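Maleylacetate reductase (Agrobacterium tumefaciens, PDB 3HL0) probably catalyses the NADH-dependent reduction of maleylacetate to 3-oxoadipate in the catabolism of gamma-resorcylate. Local coordinates at residues 173-178 / 239-244. Sequence-based numbering, arbitrary orientation.
Sequences AMAHAA and LHHKLC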
ATOM      1  N   ALA A 173     -10.112 -13.332   3.182  1.00  7.80           N
ATOM      2  CA  ALA A 173     -11.391 -13.757   3.789  1.00  8.69           C
ATOM      3  C   ALA A 173     -11.527 -15.273   3.712  1.00  8.51           C
ATOM      4  O   ALA A 173     -11.836 -15.951   4.713  1.00  8.52           O
ATOM      5  CB  ALA A 173     -12.591 -13.074   3.051  1.00  8.27           C
HETATM    6  N   MSE A 174     -11.296 -15.812   2.528  1.00  7.28           N
HETATM    7  CA  MSE A 174     -11.431 -17.269   2.323  1.00  7.50           C
HETATM    8  C   MSE A 174     -10.512 -18.037   3.280  1.00  7.78           C
HETATM    9  O   MSE A 174     -10.868 -19.125   3.762  1.00  7.94           O
HETATM   10  CB  MSE A 174     -11.127 -17.673   0.886  1.00  7.75           C
HETATM   11  CG  MSE A 174     -12.202 -17.149  -0.022  1.00  6.40           C
HETATM   12 SE   MSE A 174     -11.852 -17.483  -1.888  0.75  8.55          SE
HETATM   13  CE  MSE A 174     -11.741 -19.338  -1.855  1.00 13.47           C
ATOM     14  N   ALA A 175      -9.330 -17.479   3.571  1.00  7.28           N
ATOM     15  CA  ALA A 175      -8.436 -18.152   4.506  1.00  8.41           C
ATOM     16  C   ALA A 175      -9.045 -18.348   5.901  1.00  7.30           C
ATOM     17  O   ALA A 175      -8.835 -19.376   6.527  1.00  7.09           O
ATOM     18  CB  ALA A 175      -7.094 -17.368   4.605  1.00  8.75           C
ATOM     19  N   HIS A 176      -9.790 -17.334   6.386  1.00  7.65           N
ATOM     20  CA  HIS A 176     -10.451 -17.425   7.716  1.00  7.45           C
ATOM     21  C   HIS A 176     -11.412 -18.618   7.674  1.00  7.33           C
ATOM     22  O   HIS A 176     -11.419 -19.428   8.619  1.00  8.74           O
ATOM     23  CB  HIS A 176     -11.269 -16.167   8.018  1.00  8.01           C
ATOM     24  CG  HIS A 176     -10.556 -14.854   7.859  1.00  8.48           C
ATOM     25  ND1 HIS A 176      -9.212 -14.651   8.108  1.00  9.87           N
ATOM     26  CD2 HIS A 176     -11.068 -13.639   7.513  1.00  8.93           C
ATOM     27  CE1 HIS A 176      -8.916 -13.377   7.884  1.00 10.24           C
ATOM     28  NE2 HIS A 176     -10.040 -12.737   7.561  1.00  9.18           N
ATOM     29  N   ALA A 177     -12.197 -18.721   6.594  1.00  7.89           N
ATOM     30  CA  ALA A 177     -13.199 -19.820   6.499  1.00  8.41           C
ATOM     31  C   ALA A 177     -12.559 -21.178   6.367  1.00  8.52           C
ATOM     32  O   ALA A 177     -12.979 -22.147   7.003  1.00  7.72           O
ATOM     33  CB  ALA A 177     -14.130 -19.570   5.335  1.00  7.49           C
ATOM     34  N   ALA A 178     -11.496 -21.262   5.554  1.00  7.51           N
ATOM     35  CA  ALA A 178     -10.851 -22.526   5.317  1.00  8.29           C
ATOM     36  C   ALA A 178     -10.291 -23.088   6.635  1.00  8.76           C
ATOM     37  O   ALA A 178     -10.489 -24.269   6.968  1.00  9.02           O
ATOM     38  CB  ALA A 178      -9.741 -22.354   4.271  1.00  9.15           C
ATOM     39  N   LEU A 239      -2.138 -23.040  11.326  1.00  9.52           N
ATOM     40  CA  LEU A 239      -0.926 -22.820  10.547  1.00  9.38           C
ATOM     41  C   LEU A 239      -1.022 -21.623   9.580  1.00  8.82           C
ATOM     42  O   LEU A 239      -0.102 -20.803   9.486  1.00  9.55           O
ATOM     43  CB  LEU A 239      -0.606 -24.091   9.758  1.00  9.70           C
ATOM     44  CG  LEU A 239       0.457 -23.949   8.667  1.00 11.49           C
ATOM     45  CD1 LEU A 239       1.804 -23.600   9.288  1.00 11.40           C
ATOM     46  CD2 LEU A 239       0.516 -25.243   7.836  1.00 14.60           C
ATOM     47  N   HIS A 240      -2.124 -21.534   8.849  1.00  9.32           N
ATOM     48  CA  HIS A 240      -2.150 -20.478   7.845  1.00  7.83           C
ATOM     49  C   HIS A 240      -2.009 -19.104   8.458  1.00  8.91           C
ATOM     50  O   HIS A 240      -1.176 -18.303   8.013  1.00  9.18           O
ATOM     51  CB  HIS A 240      -3.395 -20.559   6.955  1.00  7.48           C
ATOM     52  CG  HIS A 240      -3.471 -19.403   5.999  1.00  8.18           C
ATOM     53  ND1 HIS A 240      -2.781 -19.368   4.802  1.00  8.76           N
ATOM     54  CD2 HIS A 240      -4.050 -18.192   6.145  1.00  8.08           C
ATOM     55  CE1 HIS A 240      -2.981 -18.190   4.227  1.00  7.62           C
ATOM     56  NE2 HIS A 240      -3.743 -17.454   5.031  1.00  7.78           N
ATOM     57  N   HIS A 241      -2.846 -18.801   9.441  1.00  7.98           N
ATOM     58  CA  HIS A 241      -2.795 -17.423   9.991  1.00  8.81           C
ATOM     59  C   HIS A 241      -1.495 -17.210  10.789  1.00 10.53           C
ATOM     60  O   HIS A 241      -0.956 -16.112  10.760  1.00 11.22           O
ATOM     61  CB  HIS A 241      -4.069 -17.118  10.809  1.00  9.72           C
ATOM     62  CG  HIS A 241      -5.314 -17.031   9.968  1.00  8.73           C
ATOM     63  ND1 HIS A 241      -5.915 -18.147   9.421  1.00  8.94           N
ATOM     64  CD2 HIS A 241      -6.062 -15.969   9.587  1.00 10.29           C
ATOM     65  CE1 HIS A 241      -6.982 -17.768   8.725  1.00  7.29           C
ATOM     66  NE2 HIS A 241      -7.087 -16.448   8.796  1.00  9.57           N
ATOM     67  N   LYS A 242      -1.012 -18.231  11.492  1.00 10.52           N
ATOM     68  CA  LYS A 242       0.268 -18.097  12.238  1.00 10.99           C
ATOM     69  C   LYS A 242       1.434 -17.815  11.304  1.00 11.57           C
ATOM     70  O   LYS A 242       2.219 -16.889  11.547  1.00 11.13           O
ATOM     71  CB  LYS A 242       0.521 -19.337  13.068  1.00 12.50           C
ATOM     72  CG  LYS A 242      -0.505 -19.489  14.214  1.00 18.22           C
ATOM     73  CD  LYS A 242      -0.155 -18.605  15.407  1.00 25.18           C
ATOM     74  CE  LYS A 242      -0.832 -19.087  16.680  1.00 29.57           C
ATOM     75  NZ  LYS A 242      -2.291 -18.732  16.696  1.00 33.37           N
ATOM     76  N   LEU A 243       1.503 -18.560  10.207  1.00 10.46           N
ATOM     77  CA  LEU A 243       2.597 -18.386   9.247  1.00 11.19           C
ATOM     78  C   LEU A 243       2.515 -17.024   8.578  1.00 11.88           C
ATOM     79  O   LEU A 243       3.554 -16.388   8.369  1.00 12.17           O
ATOM     80  CB  LEU A 243       2.633 -19.533   8.242  1.00 11.06           C
ATOM     81  CG  LEU A 243       3.799 -19.575   7.255  1.00 12.35           C
ATOM     82  CD1 LEU A 243       5.101 -19.707   8.106  1.00 14.66           C
ATOM     83  CD2 LEU A 243       3.622 -20.761   6.322  1.00 14.30           C
ATOM     84  N   CYS A 244       1.313 -16.549   8.230  1.00 10.73           N
ATOM     85  CA  CYS A 244       1.206 -15.240   7.604  1.00 11.82           C
ATOM     86  C   CYS A 244       1.671 -14.160   8.585  1.00 12.36           C
ATOM     87  O   CYS A 244       2.350 -13.209   8.203  1.00 12.80           O
ATOM     88  CB  CYS A 244      -0.230 -14.921   7.190  1.00 12.12           C
ATOM     89  SG  CYS A 244      -0.805 -15.860   5.767  1.00 14.31           S
TER
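His176 and His241 join two helices by one imidazole–imidazole hydrogen bond, a compact example of how polar rings can bridge a buried helix pair. His176 ND1 lies 2.9 Å from His241 NE2 in a nearly straight bond (168°) whose donor may be either ring. Each nitrogen sits at the edge of the other ring, near its plane; the rings therefore meet rim to rim, with planes at 29°. His176 sets out from its helix away from 239-244, but with CG beside the backbone N (chi1 -51°) the ring swings back and ND1 meets its partner. Both rings are gripped at their far nitrogens: His176 NE2 bonds to Ala122 O and His241 ND1 to Glu179 OE1. Glu179 OE2 also takes the backbone N of His240, so one carboxylate holds the His241 ring and the backbone of His240.

Close packing accompanies this bond. Ala175 CB rests 3.4 Å from His240 NE2, approaching the ring obliquely, while Ala175 O comes in at the edge of the His241 ring, 3.3 Å from CE1. His240 turns its ND1 to Thr266 OG1.

The contact lies in the all-helical C-terminal part of the iron-containing alcohol dehydrogenase fold, with the His176 side chain about 4 Å from the bound NAD. The axes of segments 173-178 and 239-244, which lie on helices 163-180 and 239-251, approach to 10.1 Å, with their N-to-C directions at 136°. Leu263 of helix 255-271 touches both Ala175 and His240, while helices 188-210 and 215-234 pack against other sides of helix 163-180.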